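PDB 4H3K: RNA polymerase II subunit A C-terminal domain phosphatase SSU72 from Homo sapiens, which removes phosphate from serine and threonine residues of the RNA polymerase II C-terminal domain, with roles in RNA processing, termination and pre-mRNA polyadenylation. Local coordinates for residues L129-R134 with F173-L178; E141-R146 with V154-V159; E41-L46 with R110-P115. The protein carries 1 engineered substitution. All blocks are in the same frame, centred on the assembly; numbering follows the deposited sequence.

Contact 1. Residues L129-R134 with F173-L178; sequences LTCEER and FLICEL
Helix-on-sheet packing in an alpha/beta fold is carried here by Leu129, on the inner strand 127-130, against Ile175 and Leu178 of helix 165-184. The leucine works as a fork. Its CD1 lies 3.7 Å from Ile175 CG2, the two side chains running antiparallel alongside each other, while its CD2 prong comes within 3.9 Å of Leu178 CD2 at an oblique crossing. Three positions apart, Ile175 and Leu178 present one apolar face to the sheet. The CG1 branch of Ile175 sits beside its backbone N, anti to the carbonyl carbon (chi1 -77°), and leads CD1 to a looser approach, 4.4 Å from Cys131 SG. No hydrogen bond crosses the interface, which is buried and held mainly by methyl packing, with the sulfur at the margin. Leu46 also touches Ile175, and Leu196 and Phe199 of helix 188-203 touch Leu178. Cys131 rests on Arg38 as well, and its side chain is about 6 Å from a bound phosphate ion. Thr130 turns its side chain to helix 133-145 instead, and such alternation along a strand with helices on both faces of the sheet is typical of the three-layer alpha/beta fold that this family shares with low-molecular-weight tyrosine phosphatases.

Contact 2. Residues E141-R146 with V154-V159; sequences EDLNSR and VHVVNV
Leu143 CD1 makes both apolar contacts between helix 133-145 and strand 153-159. It lies 4.1 Å from Val154 CG1, the two side chains at about a right angle, and 4.3 Å from Val156 CG2. Two positions apart, the valines face the helix from one side of the strand, and Leu143 also rests on Ile128 of strand 127-130 and Cys212 of strand 207-213, the neighbours of 153-159 in the sheet. The pairing belongs to a beta-alpha-beta crossover: strand 127-130 leads into helix 133-145, the chain returns as the parallel neighbour 153-159, and Leu143 packs the helix on the sheet. With CG anti to the carbonyl carbon (chi1 -61°), Leu143 points CD1 at the valines and leaves CD2 3.8 Å above the plane of the Arg146 guanidinium, over its centre. That charged group pairs with Asp142: Arg146 NH2 forms a salt bridge to Asp142 OD2 at 2.6 Å, on the syn side but 26° out of the carboxylate plane; Phe118 O and Cys121 O add weak bonds. Within 141-146, Asp142 O accepts from Ser145 N at 3.0 Å and Ser145 OG at 2.8 Å, which reach it from the same face of the carbonyl plane.

Contact 3. Residues E41-L46 with R110-P115; sequences EAHNIL and RIKPRP
A CH-pi contact joins 41-46 to 110-115: the CG2 methyl of Ile111 lies over one face of the His43 imidazole. In this alpha/beta phosphatase fold, helix 38-48 is the one that starts at Arg38, probably the arginine closing the phosphate-binding P-loop, and 110-115 is irregular chain following helix 101-109. The methyl carbon Ile111 CG2 stands 3.6 Å from the centroid of the His43 ring, in a direction 15° off the ring normal, shifted slightly toward the CE1 and NE2 rim. His43 reaches this place by sending CG anti to its own backbone N (chi1 -171°), which swings the ring off the helix toward the loop.

Further packing comes from the other end of the isoleucine. Ile111 CD1 packs on the methylene of Asn44, 3.8 Å from Asn44 CB, with the amide nitrogen Asn44 ND2 next to it at 4.0 Å, so that Ile111 straddles two successive helix residues with its two methyls.

Polar links run through residues beyond the two segments. His43 ND1 is hydrogen-bonded to Ser55 OG, which also receives a bond from Lys112 NZ, and the lysine forms a salt bridge with Glu116. A leucine in place of His43 would probably leave Ser55 without one of its partners and deprive Ile111 of the flat surface its methyl rests on. Separately, Glu41 of the helix forms a salt bridge with Arg107, a second tie to the region of helix 101-109.

Lys112 contributes its aliphatic chain too, though distantly: extended beyond CB, it brings Lys112 CD no nearer than 4.5 Å to His43 CE1, a loose approach.

Overall arrangement
Contacts 1 and 2 show how one central sheet organises packing on both of its faces, while contact 3 ties helix 38-48 to the 110-115 loop. Contacts 1 and 2, with centres 14 Å apart, share helix 133-145 and meet through neighbouring strands, where Thr130 N is 2.8 Å from Val157 O. Contacts 1 and 3, about 15 Å apart between centres, join where helices 38-48 and 165-184 pack, with Ile175 CG2 3.9 Å from Leu46 CD1. Contacts 2 and 3 lie on opposite sides of the chain's centre. The phosphate near Cys131, perhaps from the crystallisation liquor, may mark the active-site pocket; Cys131 touches Arg38, probably of the P-loop, where the helix of contact 3 begins.

Contact 1. Residues L129-R134 with F173-L178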
loop_
_atom_site.group_PDB
_atom_site.type_symbol
_atom_site.label_atom_id
_atom_site.label_comp_id
_atom_site.label_asym_id
_atom_site.label_seq_id
_atom_site.Cartn_x
_atom_site.Cartn_y
_atom_site.Cartn_z
ATOM N N LEU B 129 -8.250 -8.813 -6.100
ATOM C CA LEU B 129 -9.018 -8.956 -7.320
ATOM C C LEU B 129 -10.480 -8.736 -7.013
ATOM O O LEU B 129 -11.022 -9.376 -6.101
ATOM C CB LEU B 129 -8.832 -10.349 -7.876
ATOM C CG LEU B 129 -7.379 -10.553 -8.336
ATOM C CD1 LEU B 129 -6.976 -11.952 -8.160
ATOM C CD2 LEU B 129 -7.287 -10.182 -9.790
ATOM N N THR B 130 -11.129 -7.867 -7.785
ATOM C CA THR B 130 -12.546 -7.597 -7.591
ATOM C C THR B 130 -13.312 -8.143 -8.778
ATOM O O THR B 130 -12.756 -8.269 -9.874
ATOM C CB THR B 130 -12.825 -6.080 -7.372
ATOM O OG1 THR B 130 -12.447 -5.342 -8.542
ATOM C CG2 THR B 130 -11.987 -5.556 -6.184
ATOM N N CYS B 131 -14.594 -8.469 -8.565
ATOM C CA CYS B 131 -15.378 -9.207 -9.546
ATOM C C CYS B 131 -16.396 -8.347 -10.308
ATOM O O CYS B 131 -17.145 -8.879 -11.093
ATOM C CB CYS B 131 -16.068 -10.415 -8.879
ATOM S SG CYS B 131 -14.868 -11.545 -8.084
ATOM N N GLU B 132 -16.414 -7.030 -10.059
ATOM C CA GLU B 132 -17.147 -6.061 -10.855
ATOM C C GLU B 132 -16.781 -4.653 -10.462
ATOM O O GLU B 132 -16.317 -4.402 -9.344
ATOM C CB GLU B 132 -18.688 -6.243 -10.804
ATOM C CG GLU B 132 -19.330 -5.892 -9.498
ATOM C CD GLU B 132 -20.862 -5.986 -9.600
ATOM O OE1 GLU B 132 -21.382 -7.098 -9.494
ATOM O OE2 GLU B 132 -21.510 -4.957 -9.835
ATOM N N GLU B 133 -16.974 -3.724 -11.399
ATOM C CA GLU B 133 -16.443 -2.378 -11.215
ATOM C C GLU B 133 -16.977 -1.661 -9.962
ATOM O O GLU B 133 -16.244 -0.918 -9.297
ATOM C CB GLU B 133 -16.687 -1.541 -12.478
ATOM C CG GLU B 133 -15.991 -0.229 -12.416
ATOM C CD GLU B 133 -16.189 0.603 -13.665
ATOM O OE1 GLU B 133 -16.690 0.053 -14.649
ATOM O OE2 GLU B 133 -15.845 1.805 -13.662
ATOM N N ARG B 134 -18.247 -1.889 -9.631
ATOM C CA ARG B 134 -18.815 -1.298 -8.401
ATOM C C ARG B 134 -18.049 -1.769 -7.144
ATOM O O ARG B 134 -17.903 -1.025 -6.183
ATOM C CB ARG B 134 -20.303 -1.709 -8.291
ATOM C CG ARG B 134 -21.111 -1.092 -7.147
ATOM C CD ARG B 134 -22.306 -2.032 -6.705
ATOM N NE ARG B 134 -21.812 -3.170 -5.897
ATOM C CZ ARG B 134 -22.069 -3.379 -4.600
ATOM N NH1 ARG B 134 -22.881 -2.568 -3.916
ATOM N NH2 ARG B 134 -21.516 -4.408 -3.977
ATOM N N PHE B 173 -11.604 -19.427 -12.798
ATOM C CA PHE B 173 -10.490 -20.032 -13.543
ATOM C C PHE B 173 -9.617 -18.985 -14.246
ATOM O O PHE B 173 -8.407 -19.139 -14.290
ATOM C CB PHE B 173 -10.962 -21.135 -14.507
ATOM C CG PHE B 173 -11.309 -22.444 -13.796
ATOM C CD1 PHE B 173 -10.313 -23.188 -13.153
ATOM C CD2 PHE B 173 -12.623 -22.911 -13.750
ATOM C CE1 PHE B 173 -10.607 -24.392 -12.475
ATOM C CE2 PHE B 173 -12.943 -24.123 -13.075
ATOM C CZ PHE B 173 -11.921 -24.857 -12.430
ATOM N N LEU B 174 -10.217 -17.903 -14.732
ATOM C CA LEU B 174 -9.456 -16.795 -15.306
ATOM C C LEU B 174 -8.588 -16.100 -14.238
ATOM O O LEU B 174 -7.426 -15.803 -14.455
ATOM C CB LEU B 174 -10.403 -15.784 -15.963
ATOM C CG LEU B 174 -9.820 -14.576 -16.700
ATOM C CD1 LEU B 174 -8.963 -15.008 -17.904
ATOM C CD2 LEU B 174 -10.971 -13.658 -17.168
ATOM N N ILE B 175 -9.183 -15.850 -13.074
ATOM C CA ILE B 175 -8.472 -15.319 -11.929
ATOM C C ILE B 175 -7.301 -16.234 -11.529
ATOM O O ILE B 175 -6.180 -15.748 -11.293
ATOM C CB ILE B 175 -9.465 -15.091 -10.746
ATOM C CG1 ILE B 175 -10.265 -13.818 -11.006
ATOM C CG2 ILE B 175 -8.715 -14.935 -9.411
ATOM C CD1 ILE B 175 -11.633 -13.702 -10.215
ATOM N N CYS B 176 -7.557 -17.544 -11.475
ATOM C CA CYS B 176 -6.506 -18.520 -11.172
ATOM C C CYS B 176 -5.387 -18.441 -12.219
ATOM O O CYS B 176 -4.197 -18.433 -11.867
ATOM C CB CYS B 176 -7.071 -19.955 -11.086
ATOM S SG CYS B 176 -5.796 -21.170 -10.584
ATOM N N GLU B 177 -5.763 -18.355 -13.497
ATOM C CA GLU B 177 -4.767 -18.207 -14.575
ATOM C C GLU B 177 -3.926 -16.946 -14.406
ATOM O O GLU B 177 -2.681 -16.993 -14.480
ATOM C CB GLU B 177 -5.434 -18.266 -15.958
ATOM C CG GLU B 177 -4.561 -18.915 -16.982
ATOM C CD GLU B 177 -5.165 -18.943 -18.362
ATOM O OE1 GLU B 177 -6.423 -18.897 -18.460
ATOM O OE2 GLU B 177 -4.357 -19.053 -19.330
ATOM N N LEU B 178 -4.588 -15.831 -14.109
ATOM C CA LEU B 178 -3.879 -14.591 -13.849
ATOM C C LEU B 178 -2.926 -14.705 -12.656
ATOM O O LEU B 178 -1.772 -14.316 -12.749
ATOM C CB LEU B 178 -4.863 -13.434 -13.674
ATOM C CG LEU B 178 -4.209 -12.090 -13.328
ATOM C CD1 LEU B 178 -3.308 -11.600 -14.482
ATOM C CD2 LEU B 178 -5.251 -11.038 -12.961
#

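Contact 2. Residues E141-R146 with V154-V159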
loop_
_atom_site.group_PDB
_atom_site.type_symbol
_atom_site.label_atom_id
_atom_site.label_comp_id
_atom_site.label_asym_id
_atom_site.label_seq_id
_atom_site.Cartn_x
_atom_site.Cartn_y
_atom_site.Cartn_z
ATOM N N GLU B 141 -12.318 3.075 -2.566
ATOM C CA GLU B 141 -12.792 4.081 -1.632
ATOM C C GLU B 141 -12.361 3.740 -0.209
ATOM O O GLU B 141 -11.880 4.605 0.521
ATOM C CB GLU B 141 -14.313 4.221 -1.657
ATOM C CG GLU B 141 -14.739 5.412 -0.742
ATOM C CD GLU B 141 -16.172 5.826 -0.915
ATOM O OE1 GLU B 141 -16.963 5.011 -1.440
ATOM O OE2 GLU B 141 -16.502 6.978 -0.523
ATOM N N ASP B 142 -12.567 2.484 0.189
ATOM C CA ASP B 142 -12.192 2.044 1.519
ATOM C C ASP B 142 -10.669 2.223 1.780
ATOM O O ASP B 142 -10.274 2.908 2.712
ATOM C CB ASP B 142 -12.586 0.579 1.705
ATOM C CG ASP B 142 -12.412 0.116 3.118
ATOM O OD1 ASP B 142 -12.638 0.928 4.027
ATOM O OD2 ASP B 142 -12.043 -1.044 3.344
ATOM N N LEU B 143 -9.819 1.589 0.976
ATOM C CA LEU B 143 -8.372 1.675 1.214
ATOM C C LEU B 143 -7.824 3.101 1.123
ATOM O O LEU B 143 -6.908 3.473 1.866
ATOM C CB LEU B 143 -7.622 0.777 0.212
ATOM C CG LEU B 143 -7.978 -0.713 0.299
ATOM C CD1 LEU B 143 -7.257 -1.515 -0.809
ATOM C CD2 LEU B 143 -7.663 -1.279 1.735
ATOM N N ASN B 144 -8.384 3.908 0.223
ATOM C CA ASN B 144 -7.932 5.296 0.083
ATOM C C ASN B 144 -8.345 6.163 1.281
ATOM O O ASN B 144 -7.766 7.220 1.499
ATOM C CB ASN B 144 -8.453 5.930 -1.220
ATOM C CG ASN B 144 -7.867 7.337 -1.466
ATOM O OD1 ASN B 144 -6.668 7.488 -1.720
ATOM N ND2 ASN B 144 -8.717 8.364 -1.391
ATOM N N SER B 145 -9.337 5.728 2.043
ATOM C CA SER B 145 -9.762 6.462 3.253
ATOM C C SER B 145 -9.073 5.946 4.546
ATOM O O SER B 145 -9.249 6.519 5.605
ATOM C CB SER B 145 -11.279 6.392 3.390
ATOM O OG SER B 145 -11.635 5.071 3.734
ATOM N N ARG B 146 -8.273 4.877 4.451
ATOM C CA ARG B 146 -7.447 4.434 5.594
ATOM C C ARG B 146 -6.121 5.195 5.623
ATOM O O ARG B 146 -5.517 5.410 4.581
ATOM C CB ARG B 146 -7.169 2.922 5.514
ATOM C CG ARG B 146 -8.435 2.055 5.493
ATOM C CD ARG B 146 -8.103 0.563 5.426
ATOM N NE ARG B 146 -9.293 -0.247 5.165
ATOM C CZ ARG B 146 -9.347 -1.574 5.261
ATOM N NH1 ARG B 146 -8.275 -2.267 5.613
ATOM N NH2 ARG B 146 -10.471 -2.220 4.975
ATOM N N VAL B 154 -0.533 -2.003 -2.529
ATOM C CA VAL B 154 -1.313 -3.181 -2.862
ATOM C C VAL B 154 -1.976 -2.949 -4.231
ATOM O O VAL B 154 -2.597 -1.921 -4.471
ATOM C CB VAL B 154 -2.323 -3.646 -1.728
ATOM C CG1 VAL B 154 -3.310 -2.533 -1.322
ATOM C CG2 VAL B 154 -3.082 -4.926 -2.145
ATOM N N HIS B 155 -1.780 -3.902 -5.137
ATOM C CA HIS B 155 -2.355 -3.849 -6.477
ATOM C C HIS B 155 -3.786 -4.339 -6.454
ATOM O O HIS B 155 -4.079 -5.389 -5.856
ATOM C CB HIS B 155 -1.468 -4.668 -7.438
ATOM C CG HIS B 155 -0.239 -3.923 -7.834
ATOM N ND1 HIS B 155 0.813 -3.719 -6.969
ATOM C CD2 HIS B 155 0.037 -3.185 -8.941
ATOM C CE1 HIS B 155 1.723 -2.959 -7.557
ATOM N NE2 HIS B 155 1.281 -2.644 -8.765
ATOM N N VAL B 156 -4.679 -3.553 -7.059
ATOM C CA VAL B 156 -6.084 -3.883 -7.104
ATOM C C VAL B 156 -6.475 -4.001 -8.595
ATOM O O VAL B 156 -6.258 -3.071 -9.387
ATOM C CB VAL B 156 -6.952 -2.785 -6.420
ATOM C CG1 VAL B 156 -8.425 -3.193 -6.459
ATOM C CG2 VAL B 156 -6.482 -2.500 -4.958
ATOM N N VAL B 157 -7.018 -5.155 -8.963
ATOM C CA VAL B 157 -7.367 -5.435 -10.354
ATOM C C VAL B 157 -8.823 -5.852 -10.393
ATOM O O VAL B 157 -9.269 -6.685 -9.583
ATOM C CB VAL B 157 -6.474 -6.527 -10.967
ATOM C CG1 VAL B 157 -6.944 -6.919 -12.377
ATOM C CG2 VAL B 157 -4.963 -6.061 -10.970
ATOM N N ASN B 158 -9.556 -5.291 -11.351
ATOM C CA ASN B 158 -10.943 -5.699 -11.582
ATOM C C ASN B 158 -11.107 -6.571 -12.801
ATOM O O ASN B 158 -10.472 -6.301 -13.825
ATOM C CB ASN B 158 -11.843 -4.473 -11.765
ATOM C CG ASN B 158 -13.303 -4.837 -11.817
ATOM O OD1 ASN B 158 -13.875 -5.336 -10.832
ATOM N ND2 ASN B 158 -13.920 -4.624 -12.980
ATOM N N VAL B 159 -11.981 -7.581 -12.698
ATOM C CA VAL B 159 -12.564 -8.239 -13.889
ATOM C C VAL B 159 -14.070 -8.278 -13.702
ATOM O O VAL B 159 -14.519 -8.797 -12.702
ATOM C CB VAL B 159 -12.286 -9.758 -14.015
ATOM C CG1 VAL B 159 -12.431 -10.212 -15.512
ATOM C CG2 VAL B 159 -11.054 -10.207 -13.353
#

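Contact 3. Residues E41-L46 with R110-P115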
loop_
_atom_site.group_PDB
_atom_site.type_symbol
_atom_site.label_atom_id
_atom_site.label_comp_id
_atom_site.label_asym_id
_atom_site.label_seq_id
_atom_site.Cartn_x
_atom_site.Cartn_y
_atom_site.Cartn_z
ATOM N N GLU B 41 -16.261 -19.052 -5.237
ATOM C CA GLU B 41 -15.758 -19.894 -6.341
ATOM C C GLU B 41 -14.251 -19.681 -6.553
ATOM O O GLU B 41 -13.491 -20.644 -6.747
ATOM C CB GLU B 41 -16.520 -19.568 -7.624
ATOM C CG GLU B 41 -16.452 -20.662 -8.708
ATOM C CD GLU B 41 -17.011 -21.994 -8.219
ATOM O OE1 GLU B 41 -16.301 -22.982 -8.338
ATOM O OE2 GLU B 41 -18.131 -22.033 -7.672
ATOM N N ALA B 42 -13.815 -18.426 -6.499
ATOM C CA ALA B 42 -12.403 -18.103 -6.705
ATOM C C ALA B 42 -11.585 -18.513 -5.481
ATOM O O ALA B 42 -10.515 -19.035 -5.637
ATOM C CB ALA B 42 -12.227 -16.597 -7.000
ATOM N N HIS B 43 -12.112 -18.272 -4.275
ATOM C CA HIS B 43 -11.453 -18.664 -3.024
ATOM C C HIS B 43 -11.194 -20.162 -3.104
ATOM O O HIS B 43 -10.065 -20.611 -2.885
ATOM C CB HIS B 43 -12.374 -18.343 -1.837
ATOM C CG HIS B 43 -11.741 -18.490 -0.484
ATOM N ND1 HIS B 43 -12.087 -17.678 0.582
ATOM C CD2 HIS B 43 -10.827 -19.368 -0.005
ATOM C CE1 HIS B 43 -11.401 -18.039 1.649
ATOM N NE2 HIS B 43 -10.623 -19.057 1.320
ATOM N N ASN B 44 -12.229 -20.918 -3.463
ATOM C CA ASN B 44 -12.127 -22.374 -3.546
ATOM C C ASN B 44 -11.039 -22.831 -4.542
ATOM O O ASN B 44 -10.157 -23.625 -4.168
ATOM C CB ASN B 44 -13.505 -23.003 -3.842
ATOM C CG ASN B 44 -13.516 -24.546 -3.691
ATOM O OD1 ASN B 44 -13.688 -25.267 -4.680
ATOM N ND2 ASN B 44 -13.310 -25.039 -2.472
ATOM N N ILE B 45 -11.080 -22.340 -5.783
ATOM C CA ILE B 45 -10.086 -22.755 -6.794
ATOM C C ILE B 45 -8.664 -22.329 -6.349
ATOM O O ILE B 45 -7.720 -23.140 -6.358
ATOM C CB ILE B 45 -10.398 -22.170 -8.223
ATOM C CG1 ILE B 45 -11.788 -22.632 -8.746
ATOM C CG2 ILE B 45 -9.304 -22.571 -9.251
ATOM C CD1 ILE B 45 -12.216 -23.991 -8.334
ATOM N N LEU B 46 -8.512 -21.068 -5.933
ATOM C CA LEU B 46 -7.175 -20.564 -5.552
ATOM C C LEU B 46 -6.633 -21.367 -4.384
ATOM O O LEU B 46 -5.480 -21.792 -4.409
ATOM C CB LEU B 46 -7.192 -19.066 -5.246
ATOM C CG LEU B 46 -7.362 -18.175 -6.502
ATOM C CD1 LEU B 46 -7.673 -16.767 -6.117
ATOM C CD2 LEU B 46 -6.110 -18.150 -7.388
ATOM N N ARG B 110 -18.014 -25.084 4.043
ATOM C CA ARG B 110 -16.798 -25.889 4.085
ATOM C C ARG B 110 -15.544 -25.057 3.944
ATOM O O ARG B 110 -14.455 -25.564 4.171
ATOM C CB ARG B 110 -16.840 -26.945 2.987
ATOM C CG ARG B 110 -17.801 -28.068 3.343
ATOM C CD ARG B 110 -18.159 -28.951 2.162
ATOM N NE ARG B 110 -19.458 -29.611 2.382
ATOM C CZ ARG B 110 -19.680 -30.588 3.270
ATOM N NH1 ARG B 110 -18.703 -31.040 4.047
ATOM N NH2 ARG B 110 -20.891 -31.118 3.387
ATOM N N ILE B 111 -15.687 -23.781 3.571
ATOM C CA ILE B 111 -14.520 -22.902 3.495
ATOM C C ILE B 111 -14.343 -22.074 4.776
ATOM O O ILE B 111 -13.230 -21.943 5.305
ATOM C CB ILE B 111 -14.578 -21.976 2.256
ATOM C CG1 ILE B 111 -14.396 -22.803 0.971
ATOM C CG2 ILE B 111 -13.517 -20.853 2.390
ATOM C CD1 ILE B 111 -14.763 -22.050 -0.331
ATOM N N LYS B 112 -15.445 -21.500 5.254
ATOM C CA LYS B 112 -15.411 -20.606 6.392
ATOM C C LYS B 112 -16.836 -20.412 6.889
ATOM O O LYS B 112 -17.780 -20.678 6.158
ATOM C CB LYS B 112 -14.762 -19.261 6.002
ATOM C CG LYS B 112 -15.575 -18.443 5.016
ATOM C CD LYS B 112 -14.757 -17.243 4.520
ATOM C CE LYS B 112 -15.626 -16.261 3.764
ATOM N NZ LYS B 112 -14.836 -15.037 3.317
ATOM N N PRO B 113 -17.002 -19.958 8.136
ATOM C CA PRO B 113 -18.371 -20.020 8.675
ATOM C C PRO B 113 -19.343 -18.928 8.193
ATOM O O PRO B 113 -20.555 -19.169 8.144
ATOM C CB PRO B 113 -18.158 -19.947 10.186
ATOM C CG PRO B 113 -16.869 -19.252 10.361
ATOM C CD PRO B 113 -16.012 -19.597 9.169
ATOM N N ARG B 114 -18.839 -17.749 7.825
ATOM C CA ARG B 114 -19.711 -16.669 7.357
ATOM C C ARG B 114 -19.064 -15.750 6.325
ATOM O O ARG B 114 -17.833 -15.669 6.244
ATOM C CB ARG B 114 -20.262 -15.838 8.535
ATOM C CG ARG B 114 -19.204 -15.137 9.344
ATOM C CD ARG B 114 -19.787 -14.123 10.324
ATOM N NE ARG B 114 -18.729 -13.194 10.716
ATOM C CZ ARG B 114 -18.400 -12.068 10.066
ATOM N NH1 ARG B 114 -19.065 -11.658 8.983
ATOM N NH2 ARG B 114 -17.400 -11.331 10.520
ATOM N N PRO B 115 -19.897 -15.079 5.506
ATOM C CA PRO B 115 -19.344 -14.097 4.571
ATOM C C PRO B 115 -18.663 -12.976 5.362
ATOM O O PRO B 115 -19.057 -12.708 6.493
ATOM C CB PRO B 115 -20.579 -13.591 3.830
ATOM C CG PRO B 115 -21.716 -13.808 4.770
ATOM C CD PRO B 115 -21.369 -15.139 5.430
#